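Local coordinates for protein TetR family transcriptional regulator (Chloroflexus aurantiacus, PDB 3NRG) that probably binds DNA at regulatory regions and controls transcription, as TetR-type regulators generally do through an N-terminal helix-turn-helix domain, at residues T4-N9 / Y51-D56; V21-F26 / P106-I111; Y137-V142 / D156-A161. One frame throughout, in Å; residues are numbered along the deposited sequence.

Overall arrangement
From the N terminus, residues 4-9 form a short helix that reaches across to residues 51-56, and interaction 1 thereby closes a loop holding helices 12-28 and 36-43. Before that loop is complete the chain has passed through residues 21-26, whose partner 106-111 comes only later, so interactions 1 and 2 cross. They also touch, Phe-54 CE2 lying 3.7 Å from Leu-22 CD1. Interaction 1 lies in the presumed DNA-binding domain, whereas interaction 2 joins that domain to the C-terminal one. Interaction 3 follows in series, a short local closure between helices 124-147 and 157-179, its centre about 42 Å from that of interaction 1.

Interaction 1. Residues T4-N9 / Y51-D56; sequences TETFFN and YQYFAD
The backbones of Phe-7 and Tyr-53 come within 4.6 Å of each other, CA to CA, where the short helix 5-8 meets the irregular chain that precedes helix 57-78. Two hydrogen bonds fix the start of helix 5-8. Thr-4 N donates to Tyr-53 O at 3.0 Å, arriving 39° out of the carbonyl plane, and Thr-4 OG1 donates to Gln-52 O at 2.7 Å. Thr-4 is also the N-cap: the same OG1 accepts a weak bond from Phe-7 N, so the hydroxyl links the first helical turn to the opposite carbonyl. Its chi1 of 76° places OG1 between the backbone N and the carbonyl carbon, a position that serves both partners. Thr-6 CB rests against Gln-52 O at 3.4 Å, a van der Waals contact.

Phe-7 and Tyr-53 cross at about a right angle, CB of Phe-7 against CB of Tyr-53 at 3.7 Å. The tyrosine ring turns its edge to the helix backbone, with Phe-7 N lying in the ring plane. Farther along the Phe-7 side chain, Phe-54 CZ sits over the centre of one face of the Phe-7 ring, 3.7 Å above its plane. The two ring planes stand 47° apart, an oblique pairing rather than a stack or a T-shape.

Polar bonds therefore hold the start of the short helix while aromatic contacts fill the side facing the protein. Phe-7 continues inward onto Arg-15, Leu-18 and Ile-19 of helix 12-28 and meets Tyr-63 of helix 57-78 edge-to-face. Phe-54, at the end of the predicted helix-turn-helix motif, also faces helix 12-28, so the short helix 5-8 lies against the same core as helices 12-28 and 57-78.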
ATOM      1  N   THR A   4      10.786 -17.609  13.032  1.00 40.33           N
ATOM      2  CA  THR A   4      11.434 -18.890  13.336  1.00 40.90           C
ATOM      3  C   THR A   4      11.202 -19.918  12.236  1.00 44.08           C
ATOM      4  O   THR A   4      10.240 -19.803  11.464  1.00 41.70           O
ATOM      5  CB  THR A   4      10.984 -19.433  14.710  1.00 48.14           C
ATOM      6  OG1 THR A   4       9.666 -19.971  14.603  1.00 43.07           O
ATOM      7  CG2 THR A   4      11.049 -18.381  15.813  1.00 48.42           C
ATOM      8  N   GLU A   5      12.065 -20.948  12.188  1.00 42.36           N
ATOM      9  CA  GLU A   5      11.930 -22.044  11.236  1.00 42.60           C
ATOM     10  C   GLU A   5      10.700 -22.896  11.566  1.00 46.46           C
ATOM     11  O   GLU A   5      10.152 -23.542  10.678  1.00 46.11           O
ATOM     12  CB  GLU A   5      13.205 -22.896  11.207  1.00 45.60           C
ATOM     13  CG  GLU A   5      13.810 -23.026   9.820  1.00 56.29           C
ATOM     14  CD  GLU A   5      14.231 -21.723   9.170  1.00 68.01           C
ATOM     15  OE1 GLU A   5      15.271 -21.161   9.581  1.00 75.06           O
ATOM     16  OE2 GLU A   5      13.512 -21.253   8.263  1.00 48.95           O
ATOM     17  N   THR A   6      10.224 -22.832  12.835  1.00 43.31           N
ATOM     18  CA  THR A   6       9.012 -23.524  13.283  1.00 43.25           C
ATOM     19  C   THR A   6       7.791 -22.947  12.553  1.00 46.15           C
ATOM     20  O   THR A   6       6.918 -23.702  12.126  1.00 45.25           O
ATOM     21  CB  THR A   6       8.870 -23.417  14.817  1.00 51.34           C
ATOM     22  OG1 THR A   6      10.116 -23.753  15.436  1.00 51.30           O
ATOM     23  CG2 THR A   6       7.757 -24.307  15.367  1.00 48.64           C
ATOM     24  N   PHE A   7       7.763 -21.603  12.375  1.00 43.12           N
ATOM     25  CA  PHE A   7       6.704 -20.902  11.642  1.00 41.99           C
ATOM     26  C   PHE A   7       6.714 -21.303  10.178  1.00 45.85           C
ATOM     27  O   PHE A   7       5.656 -21.588   9.615  1.00 45.07           O
ATOM     28  CB  PHE A   7       6.864 -19.371  11.783  1.00 43.23           C
ATOM     29  CG  PHE A   7       5.964 -18.550  10.875  1.00 44.12           C
ATOM     30  CD1 PHE A   7       4.611 -18.392  11.164  1.00 46.94           C
ATOM     31  CD2 PHE A   7       6.476 -17.920   9.743  1.00 45.55           C
ATOM     32  CE1 PHE A   7       3.778 -17.653  10.313  1.00 46.69           C
ATOM     33  CE2 PHE A   7       5.642 -17.181   8.895  1.00 47.27           C
ATOM     34  CZ  PHE A   7       4.301 -17.049   9.188  1.00 44.94           C
ATOM     35  N   PHE A   8       7.912 -21.331   9.555  1.00 43.36           N
ATOM     36  CA  PHE A   8       8.056 -21.680   8.139  1.00 43.48           C
ATOM     37  C   PHE A   8       7.802 -23.159   7.869  1.00 48.73           C
ATOM     38  O   PHE A   8       7.362 -23.507   6.773  1.00 48.12           O
ATOM     39  CB  PHE A   8       9.434 -21.260   7.606  1.00 45.54           C
ATOM     40  CG  PHE A   8       9.681 -19.770   7.586  1.00 45.96           C
ATOM     41  CD1 PHE A   8       8.835 -18.915   6.885  1.00 47.68           C
ATOM     42  CD2 PHE A   8      10.807 -19.229   8.192  1.00 48.37           C
ATOM     43  CE1 PHE A   8       9.071 -17.538   6.857  1.00 47.78           C
ATOM     44  CE2 PHE A   8      11.056 -17.854   8.140  1.00 50.54           C
ATOM     45  CZ  PHE A   8      10.190 -17.019   7.465  1.00 47.46           C
ATOM     46  N   ASN A   9       8.068 -24.034   8.869  1.00 46.94           N
ATOM     47  CA  ASN A   9       7.862 -25.479   8.723  1.00 48.27           C
ATOM     48  C   ASN A   9       6.434 -25.927   9.078  1.00 52.71           C
ATOM     49  O   ASN A   9       6.150 -27.128   9.073  1.00 52.93           O
ATOM     50  CB  ASN A   9       8.912 -26.270   9.503  1.00 50.09           C
ATOM     51  CG  ASN A   9      10.264 -26.306   8.826  1.00 72.39           C
ATOM     52  OD1 ASN A   9      10.434 -26.877   7.738  1.00 71.25           O
ATOM     53  ND2 ASN A   9      11.267 -25.743   9.477  1.00 61.68           N
ATOM     54  N   TYR A  51       5.250 -16.981  20.481  1.00 33.70           N
ATOM     55  CA  TYR A  51       6.697 -16.812  20.586  1.00 34.42           C
ATOM     56  C   TYR A  51       7.503 -17.991  20.023  1.00 40.67           C
ATOM     57  O   TYR A  51       8.731 -17.899  19.901  1.00 40.20           O
ATOM     58  CB  TYR A  51       7.092 -16.467  22.024  1.00 35.99           C
ATOM     59  CG  TYR A  51       6.359 -15.251  22.544  1.00 35.97           C
ATOM     60  CD1 TYR A  51       6.755 -13.965  22.182  1.00 36.59           C
ATOM     61  CD2 TYR A  51       5.226 -15.384  23.346  1.00 36.83           C
ATOM     62  CE1 TYR A  51       6.066 -12.842  22.632  1.00 36.22           C
ATOM     63  CE2 TYR A  51       4.532 -14.268  23.806  1.00 37.49           C
ATOM     64  CZ  TYR A  51       4.957 -12.996  23.448  1.00 42.60           C
ATOM     65  OH  TYR A  51       4.280 -11.887  23.897  1.00 42.68           O
ATOM     66  N   GLN A  52       6.804 -19.061  19.599  1.00 38.45           N
ATOM     67  CA  GLN A  52       7.428 -20.198  18.928  1.00 39.08           C
ATOM     68  C   GLN A  52       7.507 -19.931  17.418  1.00 43.53           C
ATOM     69  O   GLN A  52       8.192 -20.660  16.700  1.00 44.08           O
ATOM     70  CB  GLN A  52       6.641 -21.484  19.200  1.00 41.07           C
ATOM     71  CG  GLN A  52       6.828 -22.018  20.613  1.00 63.78           C
ATOM     72  CD  GLN A  52       6.106 -23.324  20.829  1.00 85.19           C
ATOM     73  OE1 GLN A  52       6.194 -24.257  20.023  1.00 84.54           O
ATOM     74  NE2 GLN A  52       5.423 -23.441  21.952  1.00 74.71           N
ATOM     75  N   TYR A  53       6.808 -18.867  16.942  1.00 38.97           N
ATOM     76  CA  TYR A  53       6.778 -18.486  15.532  1.00 37.85           C
ATOM     77  C   TYR A  53       7.514 -17.168  15.289  1.00 41.74           C
ATOM     78  O   TYR A  53       8.143 -17.000  14.244  1.00 41.15           O
ATOM     79  CB  TYR A  53       5.329 -18.405  15.026  1.00 38.05           C
ATOM     80  CG  TYR A  53       4.507 -19.629  15.364  1.00 40.16           C
ATOM     81  CD1 TYR A  53       4.847 -20.883  14.864  1.00 42.72           C
ATOM     82  CD2 TYR A  53       3.371 -19.531  16.157  1.00 41.01           C
ATOM     83  CE1 TYR A  53       4.099 -22.016  15.181  1.00 44.28           C
ATOM     84  CE2 TYR A  53       2.604 -20.653  16.468  1.00 42.53           C
ATOM     85  CZ  TYR A  53       2.971 -21.896  15.975  1.00 49.96           C
ATOM     86  OH  TYR A  53       2.225 -23.009  16.282  1.00 51.48           O
ATOM     87  N   PHE A  54       7.432 -16.232  16.253  1.00 38.82           N
ATOM     88  CA  PHE A  54       8.101 -14.928  16.175  1.00 38.56           C
ATOM     89  C   PHE A  54       8.735 -14.600  17.531  1.00 45.18           C
ATOM     90  O   PHE A  54       8.073 -14.734  18.557  1.00 45.68           O
ATOM     91  CB  PHE A  54       7.101 -13.822  15.764  1.00 38.91           C
ATOM     92  CG  PHE A  54       6.357 -14.094  14.477  1.00 39.32           C
ATOM     93  CD1 PHE A  54       6.906 -13.745  13.248  1.00 41.57           C
ATOM     94  CD2 PHE A  54       5.105 -14.703  14.493  1.00 40.74           C
ATOM     95  CE1 PHE A  54       6.217 -13.999  12.060  1.00 41.24           C
ATOM     96  CE2 PHE A  54       4.422 -14.965  13.302  1.00 42.67           C
ATOM     97  CZ  PHE A  54       4.979 -14.604  12.096  1.00 40.00           C
ATOM     98  N   ALA A  55      10.022 -14.188  17.541  1.00 43.01           N
ATOM     99  CA  ALA A  55      10.732 -13.859  18.790  1.00 44.49           C
ATOM    100  C   ALA A  55       9.988 -12.791  19.614  1.00 48.90           C
ATOM    101  O   ALA A  55       9.908 -12.907  20.839  1.00 50.26           O
ATOM    102  CB  ALA A  55      12.149 -13.400  18.486  1.00 46.00           C
ATOM    103  N   ASP A  56       9.416 -11.779  18.933  1.00 43.99           N
ATOM    104  CA  ASP A  56       8.634 -10.714  19.570  1.00 43.63           C
ATOM    105  C   ASP A  56       7.620 -10.113  18.574  1.00 45.25           C
ATOM    106  O   ASP A  56       7.564 -10.545  17.422  1.00 43.27           O
ATOM    107  CB  ASP A  56       9.565  -9.615  20.159  1.00 46.39           C
ATOM    108  CG  ASP A  56      10.574  -9.012  19.178  1.00 55.72           C
ATOM    109  OD1 ASP A  56      10.416  -9.221  17.951  1.00 55.21           O
ATOM    110  OD2 ASP A  56      11.505  -8.316  19.639  1.00 61.40           O
TER

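Interaction 2. Residues V21-F26 / P106-I111; sequences VLLDEF and PRLAQI
Leu-23 reaches from helix 12-28 toward helix 106-114 and fills the tight part of this contact, where the short axes approach to 8.9 Å at an angle of 43°. Its two methyl branches have different tasks. CD2 meets Leu-108 CD2 at 3.7 Å and Ile-111 CD1 at 3.8 Å, while CD1 turns to the guanidinium of Arg-107, 3.5 Å from NH2. One turn further along, Ile-111 CD1 also packs on Phe-26 CB at 3.8 Å. Leu-64 and Ile-65 of helix 57-78 cover this apolar side, touching Leu-23 and Phe-26, and Ile-111, respectively.

The other side is polar and more open to solvent, Asp-24 and Arg-107 both being partly exposed. Arg-107 lays one guanidinium face over Leu-23, whose CB stands 3.7 Å above the plane, offset toward the rim, and the chain bends at chi3 (-61°) on its way there. The carboxylate of Asp-24 approaches the guanidinium at its edge, with OD1 and NH1 3.5 Å apart. The two flat groups are turned 61° against each other, so this is a long salt bridge without a coplanar, paired fit.

The stronger partner of NH1 is Asp-20, one turn earlier on helix 12-28, and both acids would be expected to stabilise the positive charge of Arg-107. Apolar packing and charge pairing join helix 12-28, of the presumed DNA-binding domain, to helix 106-114 of the C-terminal domain.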
ATOM      1  N   VAL A  21      -5.090 -14.158  10.433  1.00 32.54           N
ATOM      2  CA  VAL A  21      -5.378 -13.601  11.762  1.00 32.49           C
ATOM      3  C   VAL A  21      -4.420 -12.434  12.060  1.00 35.66           C
ATOM      4  O   VAL A  21      -4.865 -11.381  12.529  1.00 35.11           O
ATOM      5  CB  VAL A  21      -5.335 -14.700  12.868  1.00 37.22           C
ATOM      6  CG1 VAL A  21      -5.374 -14.087  14.273  1.00 37.71           C
ATOM      7  CG2 VAL A  21      -6.474 -15.699  12.682  1.00 37.37           C
ATOM      8  N   LEU A  22      -3.110 -12.606  11.736  1.00 31.74           N
ATOM      9  CA  LEU A  22      -2.089 -11.563  11.928  1.00 31.04           C
ATOM     10  C   LEU A  22      -2.385 -10.324  11.076  1.00 35.73           C
ATOM     11  O   LEU A  22      -2.195  -9.201  11.550  1.00 36.49           O
ATOM     12  CB  LEU A  22      -0.676 -12.100  11.611  1.00 30.54           C
ATOM     13  CG  LEU A  22      -0.128 -13.180  12.554  1.00 34.96           C
ATOM     14  CD1 LEU A  22       1.127 -13.796  11.995  1.00 34.52           C
ATOM     15  CD2 LEU A  22       0.135 -12.629  13.935  1.00 37.45           C
ATOM     16  N   LEU A  23      -2.863 -10.523   9.825  1.00 30.74           N
ATOM     17  CA  LEU A  23      -3.209  -9.408   8.937  1.00 29.49           C
ATOM     18  C   LEU A  23      -4.374  -8.597   9.507  1.00 34.11           C
ATOM     19  O   LEU A  23      -4.265  -7.376   9.613  1.00 33.56           O
ATOM     20  CB  LEU A  23      -3.535  -9.903   7.510  1.00 28.89           C
ATOM     21  CG  LEU A  23      -2.346 -10.369   6.674  1.00 33.19           C
ATOM     22  CD1 LEU A  23      -2.807 -11.019   5.394  1.00 33.69           C
ATOM     23  CD2 LEU A  23      -1.413  -9.226   6.369  1.00 34.91           C
ATOM     24  N   ASP A  24      -5.459  -9.283   9.938  1.00 31.35           N
ATOM     25  CA  ASP A  24      -6.625  -8.632  10.539  1.00 31.77           C
ATOM     26  C   ASP A  24      -6.249  -7.828  11.786  1.00 37.22           C
ATOM     27  O   ASP A  24      -6.605  -6.659  11.878  1.00 37.37           O
ATOM     28  CB  ASP A  24      -7.719  -9.664  10.878  1.00 34.59           C
ATOM     29  CG  ASP A  24      -8.572 -10.090   9.697  1.00 44.79           C
ATOM     30  OD1 ASP A  24      -8.857  -9.230   8.829  1.00 43.93           O
ATOM     31  OD2 ASP A  24      -9.049 -11.246   9.697  1.00 52.42           O
ATOM     32  N   GLU A  25      -5.481  -8.442  12.716  1.00 34.18           N
ATOM     33  CA  GLU A  25      -5.054  -7.807  13.968  1.00 34.53           C
ATOM     34  C   GLU A  25      -4.192  -6.546  13.746  1.00 38.65           C
ATOM     35  O   GLU A  25      -4.424  -5.525  14.394  1.00 38.35           O
ATOM     36  CB  GLU A  25      -4.318  -8.829  14.868  1.00 36.35           C
ATOM     37  CG  GLU A  25      -3.939  -8.300  16.248  1.00 43.68           C
ATOM     38  CD  GLU A  25      -5.081  -8.057  17.222  1.00 55.54           C
ATOM     39  OE1 GLU A  25      -6.201  -8.561  16.975  1.00 52.66           O
ATOM     40  OE2 GLU A  25      -4.837  -7.399  18.261  1.00 35.64           O
ATOM     41  N   PHE A  26      -3.200  -6.622  12.848  1.00 35.67           N
ATOM     42  CA  PHE A  26      -2.313  -5.489  12.581  1.00 35.85           C
ATOM     43  C   PHE A  26      -2.955  -4.385  11.707  1.00 42.25           C
ATOM     44  O   PHE A  26      -2.513  -3.236  11.766  1.00 42.78           O
ATOM     45  CB  PHE A  26      -0.967  -5.953  12.004  1.00 36.91           C
ATOM     46  CG  PHE A  26       0.018  -6.422  13.051  1.00 39.13           C
ATOM     47  CD1 PHE A  26       0.169  -7.776  13.332  1.00 42.32           C
ATOM     48  CD2 PHE A  26       0.793  -5.511  13.759  1.00 41.69           C
ATOM     49  CE1 PHE A  26       1.094  -8.211  14.286  1.00 43.83           C
ATOM     50  CE2 PHE A  26       1.697  -5.947  14.734  1.00 45.29           C
ATOM     51  CZ  PHE A  26       1.846  -7.295  14.983  1.00 43.62           C
ATOM     52  N   PRO A 106      -6.240  -5.546   0.818  1.00 24.39           N
ATOM     53  CA  PRO A 106      -6.607  -4.420   1.699  1.00 24.30           C
ATOM     54  C   PRO A 106      -5.920  -4.396   3.053  1.00 31.09           C
ATOM     55  O   PRO A 106      -5.620  -3.315   3.554  1.00 31.95           O
ATOM     56  CB  PRO A 106      -8.134  -4.540   1.821  1.00 26.23           C
ATOM     57  CG  PRO A 106      -8.437  -5.951   1.478  1.00 30.67           C
ATOM     58  CD  PRO A 106      -7.423  -6.357   0.461  1.00 25.66           C
ATOM     59  N   ARG A 107      -5.674  -5.572   3.654  1.00 28.35           N
ATOM     60  CA  ARG A 107      -5.043  -5.648   4.973  1.00 27.92           C
ATOM     61  C   ARG A 107      -3.559  -5.315   4.911  1.00 31.62           C
ATOM     62  O   ARG A 107      -3.085  -4.517   5.716  1.00 31.57           O
ATOM     63  CB  ARG A 107      -5.306  -7.009   5.634  1.00 27.05           C
ATOM     64  CG  ARG A 107      -6.799  -7.299   5.798  1.00 31.08           C
ATOM     65  CD  ARG A 107      -7.076  -8.704   6.274  1.00 38.66           C
ATOM     66  NE  ARG A 107      -6.590  -9.716   5.338  1.00 40.04           N
ATOM     67  CZ  ARG A 107      -6.646 -11.024   5.569  1.00 57.53           C
ATOM     68  NH1 ARG A 107      -7.189 -11.484   6.689  1.00 50.49           N
ATOM     69  NH2 ARG A 107      -6.164 -11.881   4.680  1.00 44.71           N
ATOM     70  N   LEU A 108      -2.843  -5.843   3.903  1.00 28.75           N
ATOM     71  CA  LEU A 108      -1.423  -5.520   3.701  1.00 28.90           C
ATOM     72  C   LEU A 108      -1.248  -4.031   3.430  1.00 32.27           C
ATOM     73  O   LEU A 108      -0.359  -3.396   4.010  1.00 31.25           O
ATOM     74  CB  LEU A 108      -0.832  -6.342   2.531  1.00 29.21           C
ATOM     75  CG  LEU A 108      -0.423  -7.787   2.861  1.00 33.95           C
ATOM     76  CD1 LEU A 108      -0.148  -8.571   1.598  1.00 34.00           C
ATOM     77  CD2 LEU A 108       0.797  -7.821   3.776  1.00 35.73           C
ATOM     78  N   ALA A 109      -2.138  -3.464   2.578  1.00 29.04           N
ATOM     79  CA  ALA A 109      -2.128  -2.043   2.224  1.00 28.20           C
ATOM     80  C   ALA A 109      -2.399  -1.160   3.436  1.00 31.37           C
ATOM     81  O   ALA A 109      -1.752  -0.119   3.588  1.00 30.54           O
ATOM     82  CB  ALA A 109      -3.156  -1.768   1.142  1.00 28.76           C
ATOM     83  N   GLN A 110      -3.353  -1.579   4.309  1.00 28.06           N
ATOM     84  CA  GLN A 110      -3.720  -0.832   5.516  1.00 28.46           C
ATOM     85  C   GLN A 110      -2.566  -0.813   6.529  1.00 34.21           C
ATOM     86  O   GLN A 110      -2.309   0.226   7.145  1.00 34.18           O
ATOM     87  CB  GLN A 110      -5.014  -1.403   6.139  1.00 30.12           C
ATOM     88  CG  GLN A 110      -5.541  -0.629   7.368  1.00 48.96           C
ATOM     89  CD  GLN A 110      -5.894   0.824   7.085  1.00 76.80           C
ATOM     90  OE1 GLN A 110      -5.683   1.704   7.920  1.00 73.75           O
ATOM     91  NE2 GLN A 110      -6.476   1.100   5.917  1.00 72.95           N
ATOM     92  N   ILE A 111      -1.839  -1.946   6.662  1.00 31.43           N
ATOM     93  CA  ILE A 111      -0.672  -2.041   7.551  1.00 32.09           C
ATOM     94  C   ILE A 111       0.453  -1.092   7.053  1.00 37.81           C
ATOM     95  O   ILE A 111       1.032  -0.350   7.848  1.00 38.25           O
ATOM     96  CB  ILE A 111      -0.192  -3.523   7.689  1.00 34.83           C
ATOM     97  CG1 ILE A 111      -1.267  -4.386   8.399  1.00 35.58           C
ATOM     98  CG2 ILE A 111       1.158  -3.607   8.422  1.00 35.23           C
ATOM     99  CD1 ILE A 111      -1.124  -5.904   8.176  1.00 41.85           C
TER

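Interaction 3. Residues Y137-V142 / D156-A161; sequences YFKQLV and DADTAA
Val-142 and the alanines of helix 157-179 make the innermost layer of this contact. CG1 of Val-142 lies 3.8 Å from both Ala-157 CA and Ala-160 CB, and CG2 reaches the same Ala-160 methyl from the other branch. With chi1 at 174°, CG1 stands anti to the backbone N, which turns it against both alanines. About a turn before Val-142 on helix 124-147, the backbone at Lys-139 receives Ala-161 CB, 3.6 Å from Lys-139 N, and the same methyl also touches Phe-138 CB at 4.1 Å. The small alanine side chains are consistent with the close approach, 8.3 Å, of the two segment axes, which lie at 126°.

Lys-139 flanks this layer. Its CG passes Ala-157 CB, and the extended chain carries NZ toward Asp-158 OD2, 4.1 Å away, a distance beyond a salt bridge that allows only a modest attraction.

In the next shell, Asp-156 caps the start of helix 157-179. Its OD2 takes Thr-159 N on the anti lone pair at 2.9 Å, and Thr-159 OG1 from above the carboxylate plane. Leu-151 and Leu-155 of the connecting loop close over Val-142, while the Phe-138 side chain touches Leu-164 and its ring meets that of Phe-168. The arrangement is a pair of consecutive helices joined by a loop, the second N-capped by Asp-156, in the all-helical C-terminal domain of the TetR fold.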
ATOM      1  N   TYR A 137      10.541   9.236  -5.967  1.00 25.55           N
ATOM      2  CA  TYR A 137      10.282   8.793  -7.343  1.00 25.48           C
ATOM      3  C   TYR A 137       9.523   9.868  -8.144  1.00 28.76           C
ATOM      4  O   TYR A 137       9.903  10.164  -9.279  1.00 29.42           O
ATOM      5  CB  TYR A 137       9.526   7.448  -7.356  1.00 26.06           C
ATOM      6  CG  TYR A 137       9.281   6.895  -8.748  1.00 27.43           C
ATOM      7  CD1 TYR A 137      10.338   6.442  -9.537  1.00 29.42           C
ATOM      8  CD2 TYR A 137       7.989   6.769  -9.254  1.00 27.70           C
ATOM      9  CE1 TYR A 137      10.119   5.930 -10.815  1.00 29.10           C
ATOM     10  CE2 TYR A 137       7.755   6.241 -10.524  1.00 28.96           C
ATOM     11  CZ  TYR A 137       8.826   5.835 -11.307  1.00 34.69           C
ATOM     12  OH  TYR A 137       8.603   5.313 -12.556  1.00 32.93           O
ATOM     13  N   PHE A 138       8.480  10.485  -7.532  1.00 23.62           N
ATOM     14  CA  PHE A 138       7.716  11.555  -8.170  1.00 22.77           C
ATOM     15  C   PHE A 138       8.584  12.771  -8.456  1.00 29.00           C
ATOM     16  O   PHE A 138       8.468  13.359  -9.529  1.00 30.29           O
ATOM     17  CB  PHE A 138       6.495  11.951  -7.323  1.00 23.40           C
ATOM     18  CG  PHE A 138       5.430  10.884  -7.216  1.00 23.20           C
ATOM     19  CD1 PHE A 138       4.847  10.341  -8.357  1.00 25.23           C
ATOM     20  CD2 PHE A 138       4.939  10.495  -5.979  1.00 24.15           C
ATOM     21  CE1 PHE A 138       3.848   9.370  -8.257  1.00 25.28           C
ATOM     22  CE2 PHE A 138       3.941   9.521  -5.880  1.00 26.07           C
ATOM     23  CZ  PHE A 138       3.400   8.967  -7.018  1.00 23.79           C
ATOM     24  N   LYS A 139       9.494  13.124  -7.518  1.00 26.49           N
ATOM     25  CA  LYS A 139      10.427  14.250  -7.691  1.00 27.34           C
ATOM     26  C   LYS A 139      11.336  14.012  -8.903  1.00 33.93           C
ATOM     27  O   LYS A 139      11.550  14.926  -9.698  1.00 33.71           O
ATOM     28  CB  LYS A 139      11.259  14.470  -6.415  1.00 29.48           C
ATOM     29  CG  LYS A 139      11.964  15.822  -6.370  1.00 36.81           C
ATOM     30  CD  LYS A 139      12.803  15.977  -5.115  1.00 41.29           C
ATOM     31  CE  LYS A 139      13.581  17.267  -5.126  1.00 53.30           C
ATOM     32  NZ  LYS A 139      14.405  17.418  -3.903  1.00 64.26           N
ATOM     33  N   GLN A 140      11.811  12.762  -9.074  1.00 32.61           N
ATOM     34  CA  GLN A 140      12.644  12.361 -10.213  1.00 33.82           C
ATOM     35  C   GLN A 140      11.862  12.522 -11.531  1.00 37.12           C
ATOM     36  O   GLN A 140      12.402  13.065 -12.493  1.00 38.21           O
ATOM     37  CB  GLN A 140      13.123  10.904 -10.034  1.00 35.85           C
ATOM     38  CG  GLN A 140      14.165  10.446 -11.061  1.00 59.17           C
ATOM     39  CD  GLN A 140      14.487   8.964 -10.939  1.00 80.30           C
ATOM     40  OE1 GLN A 140      14.480   8.376  -9.845  1.00 75.24           O
ATOM     41  NE2 GLN A 140      14.820   8.338 -12.059  1.00 72.15           N
ATOM     42  N   LEU A 141      10.570  12.096 -11.550  1.00 32.29           N
ATOM     43  CA  LEU A 141       9.701  12.211 -12.740  1.00 31.43           C
ATOM     44  C   LEU A 141       9.430  13.666 -13.104  1.00 34.97           C
ATOM     45  O   LEU A 141       9.446  14.009 -14.289  1.00 35.66           O
ATOM     46  CB  LEU A 141       8.362  11.473 -12.531  1.00 30.19           C
ATOM     47  CG  LEU A 141       8.413   9.949 -12.391  1.00 34.16           C
ATOM     48  CD1 LEU A 141       7.042   9.403 -12.097  1.00 33.08           C
ATOM     49  CD2 LEU A 141       8.955   9.293 -13.645  1.00 36.05           C
ATOM     50  N   VAL A 142       9.169  14.524 -12.088  1.00 30.04           N
ATOM     51  CA  VAL A 142       8.904  15.955 -12.307  1.00 29.38           C
ATOM     52  C   VAL A 142      10.167  16.661 -12.820  1.00 34.10           C
ATOM     53  O   VAL A 142      10.080  17.448 -13.767  1.00 34.10           O
ATOM     54  CB  VAL A 142       8.298  16.648 -11.047  1.00 32.14           C
ATOM     55  CG1 VAL A 142       8.171  18.153 -11.248  1.00 32.03           C
ATOM     56  CG2 VAL A 142       6.949  16.047 -10.694  1.00 30.75           C
ATOM     57  N   ASP A 156       8.418  24.022  -9.063  1.00 31.41           N
ATOM     58  CA  ASP A 156       9.260  23.472  -8.010  1.00 31.22           C
ATOM     59  C   ASP A 156       9.000  21.971  -7.921  1.00 33.76           C
ATOM     60  O   ASP A 156       7.868  21.561  -7.644  1.00 31.99           O
ATOM     61  CB  ASP A 156       8.972  24.156  -6.668  1.00 33.62           C
ATOM     62  CG  ASP A 156       9.884  23.692  -5.548  1.00 47.89           C
ATOM     63  OD1 ASP A 156      11.013  24.216  -5.449  1.00 50.76           O
ATOM     64  OD2 ASP A 156       9.467  22.805  -4.774  1.00 52.97           O
ATOM     65  N   ALA A 157      10.028  21.151  -8.240  1.00 31.24           N
ATOM     66  CA  ALA A 157       9.919  19.685  -8.275  1.00 30.22           C
ATOM     67  C   ALA A 157       9.481  19.095  -6.942  1.00 33.08           C
ATOM     68  O   ALA A 157       8.647  18.187  -6.923  1.00 31.96           O
ATOM     69  CB  ALA A 157      11.238  19.071  -8.715  1.00 31.86           C
ATOM     70  N   ASP A 158      10.031  19.613  -5.824  1.00 29.66           N
ATOM     71  CA  ASP A 158       9.688  19.149  -4.479  1.00 28.96           C
ATOM     72  C   ASP A 158       8.189  19.372  -4.177  1.00 30.86           C
ATOM     73  O   ASP A 158       7.516  18.462  -3.677  1.00 29.60           O
ATOM     74  CB  ASP A 158      10.567  19.849  -3.432  1.00 31.77           C
ATOM     75  CG  ASP A 158      10.392  19.311  -2.029  1.00 43.31           C
ATOM     76  OD1 ASP A 158       9.365  19.630  -1.399  1.00 43.52           O
ATOM     77  OD2 ASP A 158      11.308  18.615  -1.542  1.00 50.14           O
ATOM     78  N   THR A 159       7.672  20.570  -4.518  1.00 26.04           N
ATOM     79  CA  THR A 159       6.272  20.941  -4.311  1.00 24.63           C
ATOM     80  C   THR A 159       5.335  20.058  -5.154  1.00 27.94           C
ATOM     81  O   THR A 159       4.335  19.555  -4.638  1.00 26.09           O
ATOM     82  CB  THR A 159       6.082  22.448  -4.587  1.00 29.33           C
ATOM     83  OG1 THR A 159       6.986  23.189  -3.767  1.00 30.77           O
ATOM     84  CG2 THR A 159       4.670  22.910  -4.330  1.00 24.46           C
ATOM     85  N   ALA A 160       5.672  19.860  -6.449  1.00 25.72           N
ATOM     86  CA  ALA A 160       4.887  19.015  -7.356  1.00 24.78           C
ATOM     87  C   ALA A 160       4.886  17.549  -6.881  1.00 29.94           C
ATOM     88  O   ALA A 160       3.853  16.880  -6.969  1.00 29.60           O
ATOM     89  CB  ALA A 160       5.437  19.110  -8.770  1.00 25.61           C
ATOM     90  N   ALA A 161       6.044  17.063  -6.345  1.00 26.29           N
ATOM     91  CA  ALA A 161       6.170  15.705  -5.808  1.00 25.20           C
ATOM     92  C   ALA A 161       5.298  15.541  -4.567  1.00 28.91           C
ATOM     93  O   ALA A 161       4.678  14.492  -4.392  1.00 29.07           O
ATOM     94  CB  ALA A 161       7.615  15.408  -5.472  1.00 26.58           C
TER